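Local coordinates for amidohydrolase (Pseudomonas aeruginosa, PDB 2I5G), which probably hydrolyses dipeptides as a metal-dependent peptidase of the M19 (membrane dipeptidase) family, at residues A[14-19]-A[177-182]; A[52-57]-A[88-93]; A[59-64]-A[68-73]; A[120-125]-A[270-275]. The protein carries 2 engineered substitutions. All blocks are in the same frame, centred on the assembly; numbering follows the deposited sequence.

Contact 1. Residues A[14-19]-A[177-182]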
loop_
_atom_site.group_PDB
_atom_site.type_symbol
_atom_site.label_atom_id
_atom_site.label_comp_id
_atom_site.label_asym_id
_atom_site.label_seq_id
_atom_site.Cartn_x
_atom_site.Cartn_y
_atom_site.Cartn_z
ATOM N N ASP A 14 13.690 23.864 -12.819
ATOM C CA ASP A 14 13.936 22.459 -13.109
ATOM C C ASP A 14 12.917 21.603 -12.389
ATOM O O ASP A 14 12.818 21.639 -11.168
ATOM C CB ASP A 14 15.348 22.059 -12.685
ATOM C CG ASP A 14 15.706 20.647 -13.113
ATOM O OD1 ASP A 14 16.904 20.295 -13.039
ATOM O OD2 ASP A 14 14.792 19.890 -13.519
ATOM N N GLY A 15 12.169 20.828 -13.165
ATOM C CA GLY A 15 11.134 19.974 -12.613
ATOM C C GLY A 15 11.569 18.871 -11.663
ATOM O O GLY A 15 10.744 18.362 -10.905
ATOM N N LEU A 16 12.839 18.481 -11.700
ATOM C CA LEU A 16 13.295 17.435 -10.802
ATOM C C LEU A 16 14.794 17.345 -10.579
ATOM O O LEU A 16 15.583 17.255 -11.524
ATOM C CB LEU A 16 12.815 16.069 -11.272
ATOM C CG LEU A 16 12.917 15.086 -10.105
ATOM C CD1 LEU A 16 11.568 15.037 -9.399
ATOM C CD2 LEU A 16 13.303 13.710 -10.586
ATOM N N ILE A 17 15.170 17.338 -9.305
ATOM C CA ILE A 17 16.559 17.237 -8.905
ATOM C C ILE A 17 16.671 16.420 -7.614
ATOM O O ILE A 17 15.976 16.696 -6.641
ATOM C CB ILE A 17 17.170 18.643 -8.700
ATOM C CG1 ILE A 17 17.354 19.322 -10.057
ATOM C CG2 ILE A 17 18.510 18.548 -7.984
ATOM C CD1 ILE A 17 17.997 20.703 -9.983
ATOM N N ILE A 18 17.519 15.388 -7.642
ATOM C CA ILE A 18 17.793 14.518 -6.493
ATOM C C ILE A 18 19.305 14.441 -6.383
ATOM O O ILE A 18 19.909 13.405 -6.661
ATOM C CB ILE A 18 17.285 13.064 -6.668
ATOM C CG1 ILE A 18 17.383 12.632 -8.132
ATOM C CG2 ILE A 18 15.903 12.928 -6.122
ATOM C CD1 ILE A 18 16.370 13.284 -9.051
ATOM N N ALA A 19 19.915 15.555 -5.998
ATOM C CA ALA A 19 21.358 15.631 -5.850
ATOM C C ALA A 19 21.723 15.539 -4.380
ATOM O O ALA A 19 20.883 15.777 -3.516
ATOM C CB ALA A 19 21.861 16.943 -6.422
ATOM N N CYS A 177 1.045 16.487 -13.711
ATOM C CA CYS A 177 2.236 16.543 -14.544
ATOM C C CYS A 177 3.099 15.299 -14.530
ATOM O O CYS A 177 2.933 14.412 -13.691
ATOM C CB CYS A 177 3.109 17.711 -14.092
ATOM S SG CYS A 177 3.811 17.454 -12.416
ATOM N N TYR A 178 4.012 15.259 -15.497
ATOM C CA TYR A 178 5.014 14.211 -15.616
ATOM C C TYR A 178 6.270 15.064 -15.471
ATOM O O TYR A 178 6.929 15.379 -16.462
ATOM C CB TYR A 178 5.018 13.556 -16.998
ATOM C CG TYR A 178 3.881 12.597 -17.281
ATOM C CD1 TYR A 178 3.476 11.658 -16.332
ATOM C CD2 TYR A 178 3.236 12.604 -18.519
ATOM C CE1 TYR A 178 2.454 10.749 -16.608
ATOM C CE2 TYR A 178 2.216 11.702 -18.806
ATOM C CZ TYR A 178 1.831 10.777 -17.848
ATOM O OH TYR A 178 0.825 9.883 -18.135
ATOM N N SER A 179 6.566 15.465 -14.234
ATOM C CA SER A 179 7.717 16.313 -13.932
ATOM C C SER A 179 8.984 15.941 -14.684
ATOM O O SER A 179 9.744 16.819 -15.084
ATOM C CB SER A 179 8.003 16.306 -12.424
ATOM O OG SER A 179 8.383 15.017 -11.974
ATOM N N HIS A 180 9.213 14.646 -14.880
ATOM C CA HIS A 180 10.408 14.200 -15.583
ATOM C C HIS A 180 10.232 12.877 -16.325
ATOM O O HIS A 180 10.184 11.809 -15.716
ATOM C CB HIS A 180 11.590 14.099 -14.602
ATOM C CG HIS A 180 11.378 13.134 -13.473
ATOM N ND1 HIS A 180 10.427 13.324 -12.493
ATOM C CD2 HIS A 180 12.012 11.978 -13.158
ATOM C CE1 HIS A 180 10.485 12.328 -11.625
ATOM N NE2 HIS A 180 11.439 11.499 -12.005
ATOM N N CYS A 181 10.142 12.945 -17.649
ATOM C CA CYS A 181 9.981 11.738 -18.452
ATOM C C CYS A 181 10.461 11.943 -19.884
ATOM O O CYS A 181 10.817 13.046 -20.286
ATOM C CB CYS A 181 8.519 11.315 -18.476
ATOM S SG CYS A 181 7.499 12.498 -19.356
ATOM N N LEU A 182 10.468 10.863 -20.650
ATOM C CA LEU A 182 10.905 10.911 -22.031
ATOM C C LEU A 182 9.947 10.134 -22.915
ATOM O O LEU A 182 9.264 9.223 -22.453
ATOM C CB LEU A 182 12.314 10.341 -22.148
ATOM C CG LEU A 182 13.407 11.289 -21.660
ATOM C CD1 LEU A 182 14.762 10.587 -21.673
ATOM C CD2 LEU A 182 13.422 12.516 -22.558
#
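With chi1 at -162°, Leu-16 sends its CG away from its own backbone N and out to His-180, whose CG, at chi1 60°, is folded in between its backbone N and carbonyl carbon. The two torsions lay the isobutyl group over one face of the imidazole. Leu-16 CD2 stands over the centre of the ring in a CH-pi contact, and Leu-16 CD1 sits further toward the ND1 side, 3.7 Å from His-180 CE1. An aliphatic branch suits this place because it fills the ring face without competing for the two nitrogens in the ring plane. His-180 ND1 is hydrogen-bonded to Ser-179 OG at 2.7 Å (either may be the donor), and NE2 is hydrogen-bonded to His-159, so both polar atoms of this buried ring have partners, which restrains the rotation of the ring.

The segments lie on two strands of the TIM-barrel fold of the M19 family, 13-17 and 177-181, and meet near the centre of the chain, where each strand turns a corner. Gly-15 lies at the corner of the first, and its O comes within 3.7 Å of Ser-179 CB. Just beyond, Leu-16 N bonds almost straight (175°) to Asp-14 OD2 at 3.0 Å, an Asx turn in which the N-H meets the carboxylate from above its plane. The other carboxylate oxygen, Asp-14 OD1, is hydrogen-bonded to Thr-248.

Contact 2. Residues A[52-57]-A[88-93]. Engineered in segment 52-57: Thr-55 (natural residue Ala).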
loop_
_atom_site.group_PDB
_atom_site.type_symbol
_atom_site.label_atom_id
_atom_site.label_comp_id
_atom_site.label_asym_id
_atom_site.label_seq_id
_atom_site.Cartn_x
_atom_site.Cartn_y
_atom_site.Cartn_z
ATOM N N ASN A 52 11.899 13.878 8.627
ATOM C CA ASN A 52 13.309 14.032 8.965
ATOM C C ASN A 52 14.104 14.657 7.826
ATOM O O ASN A 52 14.978 15.505 8.053
ATOM C CB ASN A 52 13.913 12.678 9.329
ATOM C CG ASN A 52 13.504 12.214 10.709
ATOM O OD1 ASN A 52 13.727 11.060 11.079
ATOM N ND2 ASN A 52 12.909 13.113 11.486
ATOM N N ASN A 53 13.806 14.231 6.604
ATOM C CA ASN A 53 14.494 14.762 5.441
ATOM C C ASN A 53 14.187 16.246 5.306
ATOM O O ASN A 53 15.032 17.029 4.872
ATOM C CB ASN A 53 14.052 14.032 4.174
ATOM C CG ASN A 53 14.519 12.594 4.137
ATOM O OD1 ASN A 53 15.543 12.253 4.723
ATOM N ND2 ASN A 53 13.781 11.744 3.427
ATOM N N ILE A 54 12.970 16.628 5.680
ATOM C CA ILE A 54 12.559 18.017 5.593
ATOM C C ILE A 54 13.294 18.841 6.651
ATOM O O ILE A 54 13.724 19.973 6.391
ATOM C CB ILE A 54 11.024 18.141 5.759
ATOM C CG1 ILE A 54 10.335 17.476 4.563
ATOM C CG2 ILE A 54 10.613 19.601 5.870
ATOM C CD1 ILE A 54 8.826 17.594 4.562
ATOM N N THR A 55 13.443 18.268 7.843
ATOM C CA THR A 55 14.152 18.947 8.917
ATOM C C THR A 55 15.592 19.160 8.463
ATOM O O THR A 55 16.141 20.257 8.582
ATOM C CB THR A 55 14.136 18.110 10.219
ATOM O OG1 THR A 55 12.852 18.235 10.850
ATOM C CG2 THR A 55 15.231 18.577 11.180
ATOM N N ALA A 56 16.191 18.101 7.927
ATOM C CA ALA A 56 17.563 18.170 7.444
ATOM C C ALA A 56 17.683 19.182 6.305
ATOM O O ALA A 56 18.689 19.881 6.193
ATOM C CB ALA A 56 18.018 16.798 6.977
ATOM N N SER A 57 16.655 19.258 5.468
ATOM C CA SER A 57 16.648 20.190 4.345
ATOM C C SER A 57 16.563 21.638 4.834
ATOM O O SER A 57 17.347 22.486 4.421
ATOM C CB SER A 57 15.470 19.882 3.414
ATOM O OG SER A 57 15.577 18.581 2.856
ATOM N N ILE A 88 13.964 26.873 -3.671
ATOM C CA ILE A 88 13.868 25.430 -3.508
ATOM C C ILE A 88 12.462 25.005 -3.129
ATOM O O ILE A 88 11.938 25.387 -2.086
ATOM C CB ILE A 88 14.889 24.932 -2.462
ATOM C CG1 ILE A 88 16.295 25.058 -3.054
ATOM C CG2 ILE A 88 14.604 23.485 -2.070
ATOM C CD1 ILE A 88 17.388 24.612 -2.126
ATOM N N LEU A 89 11.857 24.218 -4.012
ATOM C CA LEU A 89 10.503 23.717 -3.830
ATOM C C LEU A 89 10.533 22.230 -3.467
ATOM O O LEU A 89 10.942 21.389 -4.271
ATOM C CB LEU A 89 9.705 23.951 -5.121
ATOM C CG LEU A 89 8.422 23.152 -5.386
ATOM C CD1 LEU A 89 7.498 23.272 -4.194
ATOM C CD2 LEU A 89 7.739 23.654 -6.665
ATOM N N TYR A 90 10.096 21.913 -2.252
ATOM C CA TYR A 90 10.087 20.530 -1.780
ATOM C C TYR A 90 9.127 19.622 -2.516
ATOM O O TYR A 90 7.952 19.964 -2.698
ATOM C CB TYR A 90 9.742 20.467 -0.291
ATOM C CG TYR A 90 10.799 21.041 0.610
ATOM C CD1 TYR A 90 12.122 21.168 0.174
ATOM C CD2 TYR A 90 10.492 21.408 1.918
ATOM C CE1 TYR A 90 13.109 21.640 1.021
ATOM C CE2 TYR A 90 11.475 21.884 2.778
ATOM C CZ TYR A 90 12.782 21.995 2.324
ATOM O OH TYR A 90 13.761 22.441 3.178
ATOM N N GLY A 91 9.626 18.448 -2.906
ATOM C CA GLY A 91 8.797 17.482 -3.602
ATOM C C GLY A 91 8.963 16.051 -3.115
ATOM O O GLY A 91 10.005 15.682 -2.555
ATOM N N PHE A 92 7.918 15.248 -3.312
ATOM C CA PHE A 92 7.937 13.833 -2.940
ATOM C C PHE A 92 7.817 13.043 -4.233
ATOM O O PHE A 92 7.051 13.414 -5.127
ATOM C CB PHE A 92 6.728 13.439 -2.084
ATOM C CG PHE A 92 6.691 14.059 -0.723
ATOM C CD1 PHE A 92 7.712 14.885 -0.276
ATOM C CD2 PHE A 92 5.631 13.779 0.132
ATOM C CE1 PHE A 92 7.676 15.420 1.004
ATOM C CE2 PHE A 92 5.586 14.307 1.413
ATOM C CZ PHE A 92 6.609 15.129 1.850
ATOM N N GLN A 93 8.559 11.955 -4.346
ATOM C CA GLN A 93 8.436 11.141 -5.536
ATOM C C GLN A 93 7.599 9.915 -5.189
ATOM O O GLN A 93 7.599 8.914 -5.903
ATOM C CB GLN A 93 9.811 10.747 -6.066
ATOM C CG GLN A 93 10.480 11.864 -6.846
ATOM C CD GLN A 93 11.402 11.351 -7.938
ATOM O OE1 GLN A 93 10.982 10.591 -8.823
ATOM N NE2 GLN A 93 12.666 11.769 -7.890
#
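Ile-54 and Ser-57 of helix 47-63 meet Tyr-90 and Phe-92 of strand 86-92, a helix-on-strand layer of the TIM barrel in which the outer helix runs nearly antiparallel to the strand beneath it (166° between the short segments, axes 10.8 Å apart). The gap is bridged by large side chains from the strand and smaller ones from the helix. At Ile-54, chi1 of -66° places CG2 anti to the backbone N and CG1 beside it, and the rest of the chain is extended, which separates the two branch ends. Ile-54 CG2 comes obliquely to the Tyr-90 ring, 3.9 Å from Tyr-90 CE2, while Ile-54 CD1 reaches the edge of the Phe-92 ring, 4.3 Å from Phe-92 CZ. One beta-branched residue thus fits between two aromatics two positions apart on the strand, and it also touches Val-113 of the next strand.

With CG anti to its carbonyl carbon (chi1 -68°), Tyr-90 carries its ring out from the strand to the helix. A tyrosine suits this site because its length spans the layer while its hydroxyl finds polar company at the helix: OH has a weak hydrogen bond with Asn-58. Phe-92, wholly apolar, also packs edge-to-face with Phe-108. The small side chain of Ser-57 lets the phenol come close, its CB lying against Tyr-90 OH and CZ, and keeps its own hydroxyl within the helix. Ser-57 OG donates to Asn-53 O at 2.6 Å, and Ser-57 N reaches that same oxygen at 2.8 Å from the opposite face of the carbonyl plane.

Contact 3. Residues A[59-64]-A[68-73]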
loop_
_atom_site.group_PDB
_atom_site.type_symbol
_atom_site.label_atom_id
_atom_site.label_comp_id
_atom_site.label_asym_id
_atom_site.label_seq_id
_atom_site.Cartn_x
_atom_site.Cartn_y
_atom_site.Cartn_z
ATOM N N LYS A 59 17.556 22.832 7.382
ATOM C CA LYS A 59 18.811 23.225 8.008
ATOM C C LYS A 59 19.860 23.658 6.984
ATOM O O LYS A 59 20.568 24.649 7.186
ATOM C CB LYS A 59 19.368 22.085 8.859
ATOM C CG LYS A 59 20.619 22.480 9.619
ATOM C CD LYS A 59 21.192 21.331 10.422
ATOM C CE LYS A 59 22.461 21.772 11.109
ATOM N NZ LYS A 59 22.202 22.996 11.915
ATOM N N LEU A 60 19.973 22.918 5.890
ATOM C CA LEU A 60 20.939 23.281 4.865
ATOM C C LEU A 60 20.579 24.637 4.280
ATOM O O LEU A 60 21.454 25.469 4.041
ATOM C CB LEU A 60 20.978 22.222 3.767
ATOM C CG LEU A 60 21.856 21.030 4.147
ATOM C CD1 LEU A 60 21.524 19.822 3.292
ATOM C CD2 LEU A 60 23.316 21.439 3.991
ATOM N N ILE A 61 19.291 24.867 4.063
ATOM C CA ILE A 61 18.847 26.137 3.521
ATOM C C ILE A 61 19.187 27.226 4.525
ATOM O O ILE A 61 19.828 28.218 4.188
ATOM C CB ILE A 61 17.322 26.134 3.265
ATOM C CG1 ILE A 61 16.992 25.171 2.116
ATOM C CG2 ILE A 61 16.836 27.556 2.988
ATOM C CD1 ILE A 61 15.525 25.129 1.744
ATOM N N ARG A 62 18.763 27.027 5.767
ATOM C CA ARG A 62 19.018 27.994 6.828
ATOM C C ARG A 62 20.489 28.390 6.858
ATOM O O ARG A 62 20.831 29.572 6.860
ATOM C CB ARG A 62 18.652 27.400 8.191
ATOM C CG ARG A 62 17.722 28.257 9.027
ATOM C CD ARG A 62 17.921 28.013 10.528
ATOM N NE ARG A 62 17.966 26.598 10.915
ATOM C CZ ARG A 62 16.949 25.743 10.822
ATOM N NH1 ARG A 62 15.772 26.139 10.348
ATOM N NH2 ARG A 62 17.113 24.485 11.216
ATOM N N ASP A 63 21.356 27.386 6.875
ATOM C CA ASP A 63 22.786 27.630 6.947
ATOM C C ASP A 63 23.408 28.201 5.674
ATOM O O ASP A 63 24.531 28.707 5.709
ATOM C CB ASP A 63 23.510 26.341 7.372
ATOM C CG ASP A 63 23.240 25.968 8.834
ATOM O OD1 ASP A 63 22.703 26.818 9.581
ATOM O OD2 ASP A 63 23.573 24.834 9.245
ATOM N N ASN A 64 22.675 28.130 4.563
ATOM C CA ASN A 64 23.157 28.646 3.280
ATOM C C ASN A 64 22.125 29.594 2.670
ATOM O O ASN A 64 21.928 29.594 1.454
ATOM C CB ASN A 64 23.403 27.498 2.299
ATOM C CG ASN A 64 24.442 26.508 2.797
ATOM O OD1 ASN A 64 25.638 26.799 2.819
ATOM N ND2 ASN A 64 23.986 25.330 3.202
ATOM N N VAL A 68 20.255 30.039 -1.284
ATOM C CA VAL A 68 18.921 29.526 -1.550
ATOM C C VAL A 68 17.873 29.973 -0.535
ATOM O O VAL A 68 18.201 30.376 0.582
ATOM C CB VAL A 68 18.939 27.979 -1.576
ATOM C CG1 VAL A 68 19.879 27.485 -2.667
ATOM C CG2 VAL A 68 19.381 27.444 -0.219
ATOM N N ILE A 69 16.608 29.891 -0.947
ATOM C CA ILE A 69 15.465 30.255 -0.115
ATOM C C ILE A 69 14.332 29.291 -0.448
ATOM O O ILE A 69 14.240 28.783 -1.572
ATOM C CB ILE A 69 14.958 31.686 -0.404
ATOM C CG1 ILE A 69 14.432 31.766 -1.842
ATOM C CG2 ILE A 69 16.062 32.692 -0.160
ATOM C CD1 ILE A 69 13.916 33.138 -2.241
ATOM N N PRO A 70 13.445 29.039 0.523
ATOM C CA PRO A 70 12.300 28.135 0.373
ATOM C C PRO A 70 11.360 28.621 -0.711
ATOM O O PRO A 70 11.363 29.797 -1.049
ATOM C CB PRO A 70 11.629 28.191 1.745
ATOM C CG PRO A 70 12.725 28.617 2.670
ATOM C CD PRO A 70 13.447 29.653 1.860
ATOM N N VAL A 71 10.550 27.715 -1.243
ATOM C CA VAL A 71 9.572 28.059 -2.271
ATOM C C VAL A 71 8.224 27.436 -1.936
ATOM O O VAL A 71 8.086 26.218 -1.944
ATOM C CB VAL A 71 10.003 27.558 -3.666
ATOM C CG1 VAL A 71 8.835 27.632 -4.636
ATOM C CG2 VAL A 71 11.140 28.411 -4.186
ATOM N N ARG A 72 7.234 28.273 -1.636
ATOM C CA ARG A 72 5.893 27.792 -1.310
ATOM C C ARG A 72 4.867 28.382 -2.273
ATOM O O ARG A 72 3.842 27.760 -2.565
ATOM C CB ARG A 72 5.531 28.162 0.132
ATOM C CG ARG A 72 6.408 27.491 1.189
ATOM C CD ARG A 72 5.976 27.879 2.598
ATOM N NE ARG A 72 6.715 27.158 3.638
ATOM C CZ ARG A 72 6.149 26.372 4.551
ATOM N NH1 ARG A 72 4.838 26.196 4.556
ATOM N NH2 ARG A 72 6.891 25.765 5.465
ATOM N N SER A 73 5.157 29.584 -2.765
ATOM C CA SER A 73 4.283 30.285 -3.704
ATOM C C SER A 73 5.117 30.688 -4.910
ATOM O O SER A 73 6.344 30.702 -4.833
ATOM C CB SER A 73 3.705 31.541 -3.053
ATOM O OG SER A 73 4.673 32.572 -2.969
#
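Ile-61, on the last turn of helix 47-63, packs against Val-68 and Pro-70 of the short strand 68-70, and this is the close-fitting part of the contact. The isoleucine and valine side chains cross at about a right angle, with Ile-61 CG1 4.0 Å from Val-68 CG2. The other branch, Ile-61 CG2, lies against the strand backbone and 4.1 Å from Pro-70 CD. Val-68 sets one methyl, CG2, between its backbone N and carbonyl carbon (chi1 -60° for CG1), which turns that methyl to the helix. Branched residues suit both places, since each can touch more than one neighbour: Ile-61 also meets Trp-21 and Tyr-90, and Val-68 meets Phe-26 and Ile-88.

Where the helix ends, the joint becomes polar. Val-68 N donates to Asn-64 O at 3.2 Å, in the carbonyl plane and fairly straight (161°). Asn-64 is the first residue to leave helical geometry; Asn-64 ND2 turns back to Leu-60 O at 2.7 Å, and its OD1 accepts from Arg-23, so the buried amide is held at both ends.

The solvent side is looser. Pro-70 is exposed at the margin, and its ring meets the helix through CD. On the outer surface of the helix Lys-59 and Asp-63, one turn apart, form a long salt bridge, NZ to OD2 3.5 Å, which suits water-facing positions. A short loop from helix to strand is common in alpha/beta folds; here it leads to strand 68-70, a short addition paired in parallel with barrel strand 86-92, before the chain enters that strand.

Contact 4. Residues A[120-125]-A[270-275]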
loop_
_atom_site.group_PDB
_atom_site.type_symbol
_atom_site.label_atom_id
_atom_site.label_comp_id
_atom_site.label_asym_id
_atom_site.label_seq_id
_atom_site.Cartn_x
_atom_site.Cartn_y
_atom_site.Cartn_z
ATOM N N TYR A 120 5.706 5.219 -6.888
ATOM C CA TYR A 120 7.100 5.078 -7.276
ATOM C C TYR A 120 7.441 3.653 -7.699
ATOM O O TYR A 120 7.754 2.808 -6.863
ATOM C CB TYR A 120 8.031 5.492 -6.134
ATOM C CG TYR A 120 9.457 5.677 -6.603
ATOM C CD1 TYR A 120 9.828 6.819 -7.323
ATOM C CD2 TYR A 120 10.415 4.687 -6.396
ATOM C CE1 TYR A 120 11.115 6.967 -7.831
ATOM C CE2 TYR A 120 11.705 4.821 -6.902
ATOM C CZ TYR A 120 12.050 5.964 -7.620
ATOM O OH TYR A 120 13.324 6.101 -8.142
ATOM N N ASN A 121 7.361 3.396 -9.001
ATOM C CA ASN A 121 7.690 2.094 -9.584
ATOM C C ASN A 121 6.778 0.918 -9.261
ATOM O O ASN A 121 6.386 0.177 -10.162
ATOM C CB ASN A 121 9.125 1.701 -9.219
ATOM C CG ASN A 121 10.129 2.779 -9.564
ATOM O OD1 ASN A 121 9.804 3.758 -10.249
ATOM N ND2 ASN A 121 11.368 2.606 -9.094
ATOM N N THR A 122 6.449 0.733 -7.985
ATOM C CA THR A 122 5.610 -0.388 -7.573
ATOM C C THR A 122 4.292 0.013 -6.905
ATOM O O THR A 122 3.993 1.197 -6.760
ATOM C CB THR A 122 6.384 -1.311 -6.629
ATOM O OG1 THR A 122 7.037 -0.519 -5.632
ATOM C CG2 THR A 122 7.424 -2.108 -7.397
ATOM N N GLN A 123 3.511 -0.979 -6.488
ATOM C CA GLN A 123 2.220 -0.713 -5.861
ATOM C C GLN A 123 2.286 0.085 -4.558
ATOM O O GLN A 123 3.101 -0.187 -3.677
ATOM C CB GLN A 123 1.462 -2.022 -5.637
ATOM C CG GLN A 123 0.053 -1.843 -5.103
ATOM C CD GLN A 123 -0.781 -3.106 -5.236
ATOM O OE1 GLN A 123 -1.064 -3.561 -6.347
ATOM N NE2 GLN A 123 -1.176 -3.683 -4.104
ATOM N N ASN A 124 1.390 1.063 -4.464
ATOM C CA ASN A 124 1.257 1.983 -3.333
ATOM C C ASN A 124 -0.045 1.660 -2.611
ATOM O O ASN A 124 -0.615 0.584 -2.789
ATOM C CB ASN A 124 1.149 3.411 -3.877
ATOM C CG ASN A 124 2.132 4.349 -3.250
ATOM O OD1 ASN A 124 2.243 5.511 -3.649
ATOM N ND2 ASN A 124 2.860 3.857 -2.257
ATOM N N LEU A 125 -0.506 2.594 -1.787
ATOM C CA LEU A 125 -1.794 2.432 -1.126
ATOM C C LEU A 125 -2.764 3.188 -2.038
ATOM O O LEU A 125 -3.973 2.970 -1.983
ATOM C CB LEU A 125 -1.830 3.078 0.269
ATOM C CG LEU A 125 -1.149 2.418 1.467
ATOM C CD1 LEU A 125 -1.448 3.230 2.712
ATOM C CD2 LEU A 125 -1.637 0.998 1.641
ATOM N N ARG A 270 13.559 -6.918 -3.947
ATOM C CA ARG A 270 13.904 -7.419 -5.271
ATOM C C ARG A 270 14.351 -6.339 -6.259
ATOM O O ARG A 270 13.967 -5.178 -6.159
ATOM C CB ARG A 270 12.718 -8.184 -5.856
ATOM C CG ARG A 270 11.521 -7.309 -6.103
ATOM C CD ARG A 270 10.287 -8.104 -6.491
ATOM N NE ARG A 270 9.181 -7.193 -6.759
ATOM C CZ ARG A 270 8.665 -6.375 -5.852
ATOM N NH1 ARG A 270 9.151 -6.370 -4.618
ATOM N NH2 ARG A 270 7.691 -5.536 -6.190
ATOM N N ARG A 271 15.171 -6.738 -7.219
ATOM C CA ARG A 271 15.664 -5.816 -8.224
ATOM C C ARG A 271 14.558 -5.502 -9.224
ATOM O O ARG A 271 14.025 -6.404 -9.870
ATOM C CB ARG A 271 16.868 -6.431 -8.944
ATOM C CG ARG A 271 17.482 -5.541 -10.006
ATOM C CD ARG A 271 18.993 -5.601 -9.945
ATOM N NE ARG A 271 19.561 -4.281 -10.192
ATOM C CZ ARG A 271 20.696 -3.841 -9.657
ATOM N NH1 ARG A 271 21.389 -4.623 -8.840
ATOM N NH2 ARG A 271 21.130 -2.614 -9.933
ATOM N N LEU A 272 14.215 -4.223 -9.342
ATOM C CA LEU A 272 13.176 -3.787 -10.269
ATOM C C LEU A 272 13.758 -3.489 -11.646
ATOM O O LEU A 272 13.088 -3.645 -12.662
ATOM C CB LEU A 272 12.491 -2.526 -9.739
ATOM C CG LEU A 272 11.777 -2.668 -8.397
ATOM C CD1 LEU A 272 11.251 -1.323 -7.925
ATOM C CD2 LEU A 272 10.654 -3.677 -8.554
ATOM N N THR A 273 15.012 -3.056 -11.676
ATOM C CA THR A 273 15.659 -2.719 -12.936
ATOM C C THR A 273 17.151 -2.493 -12.733
ATOM O O THR A 273 17.666 -2.604 -11.619
ATOM C CB THR A 273 15.052 -1.425 -13.540
ATOM O OG1 THR A 273 15.462 -1.288 -14.903
ATOM C CG2 THR A 273 15.529 -0.200 -12.765
ATOM N N ASN A 274 17.832 -2.183 -13.831
ATOM C CA ASN A 274 19.260 -1.899 -13.813
ATOM C C ASN A 274 19.495 -0.788 -14.824
ATOM O O ASN A 274 19.316 -0.989 -16.023
ATOM C CB ASN A 274 20.073 -3.142 -14.182
ATOM C CG ASN A 274 21.575 -2.883 -14.170
ATOM O OD1 ASN A 274 22.104 -2.226 -13.267
ATOM N ND2 ASN A 274 22.272 -3.412 -15.171
ATOM N N PHE A 275 19.871 0.388 -14.329
ATOM C CA PHE A 275 20.114 1.537 -15.193
ATOM C C PHE A 275 21.410 1.400 -15.966
ATOM O O PHE A 275 21.473 1.715 -17.149
ATOM C CB PHE A 275 20.194 2.835 -14.381
ATOM C CG PHE A 275 18.967 3.138 -13.572
ATOM C CD1 PHE A 275 17.694 2.942 -14.100
ATOM C CD2 PHE A 275 19.085 3.679 -12.294
ATOM C CE1 PHE A 275 16.557 3.283 -13.369
ATOM C CE2 PHE A 275 17.956 4.022 -11.556
ATOM C CZ PHE A 275 16.690 3.824 -12.097
#
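Thr-122 CG2 approaches the guanidinium of Arg-270 obliquely, 3.6 Å from Arg-270 NH2, the two side chains arriving from opposite directions. A second flat group is the Tyr-120 ring: Asn-121 OD1 stands over the centre of one face, 3.9 Å above the plane, while Trp-44 meets the ring edge-to-face and His-159 also lies against it. The Arg-271 guanidinium has Thr-273 at its edge, where Arg-271 NE donates to Thr-273 O at 2.9 Å with the oxygen close to the guanidinium plane, tying the loop to itself.

Both segments belong to long irregular loops of the TIM-barrel protein, one following strand 113-117 and the other following helix 256-263. Leu-272 joins them, its CD1 3.9 Å from Asn-121 CB and its CD2 3.8 Å from Thr-122 CG2; a leucine suits the place because its forked end can rest on both residues. Threonine at 122 serves two neighbours: its methyl faces Leu-272 and Arg-270, and OG1, at chi1 47°, is directed to Asp-265, with which it is hydrogen-bonded.

Arg-270 NH1 forms salt bridges with that same Asp-265 and with Glu-143 of the second subunit. No hydrogen bond links the two segments directly: their direct contacts are van der Waals, and a polar connection runs through Asp-265, which joins Thr-122 to an arginine at the subunit interface.

In the fold
From the N terminus, strand 13-17 opens the longest loop of the set, which contact 1 closes when strand 177-181 returns to it. Inside that loop helix 47-63 leads into contact 3, a short closure onto strand 68-70, itself nested in the wider loop closed by contact 2 on strand 86-92. Contacts 2 and 3 share the helix and touch through neighbouring strands, with Ile-88 N probably hydrogen-bonded to Ile-69 O, 2.9 Å away. Gln-93 packs against Leu-16 and His-180, joining contact 2 to contact 1 just past the end of strand 86-92. Contact 4 begins after contact 2 has closed and crosses contact 1 along the chain, linking peripheral loops near the second subunit.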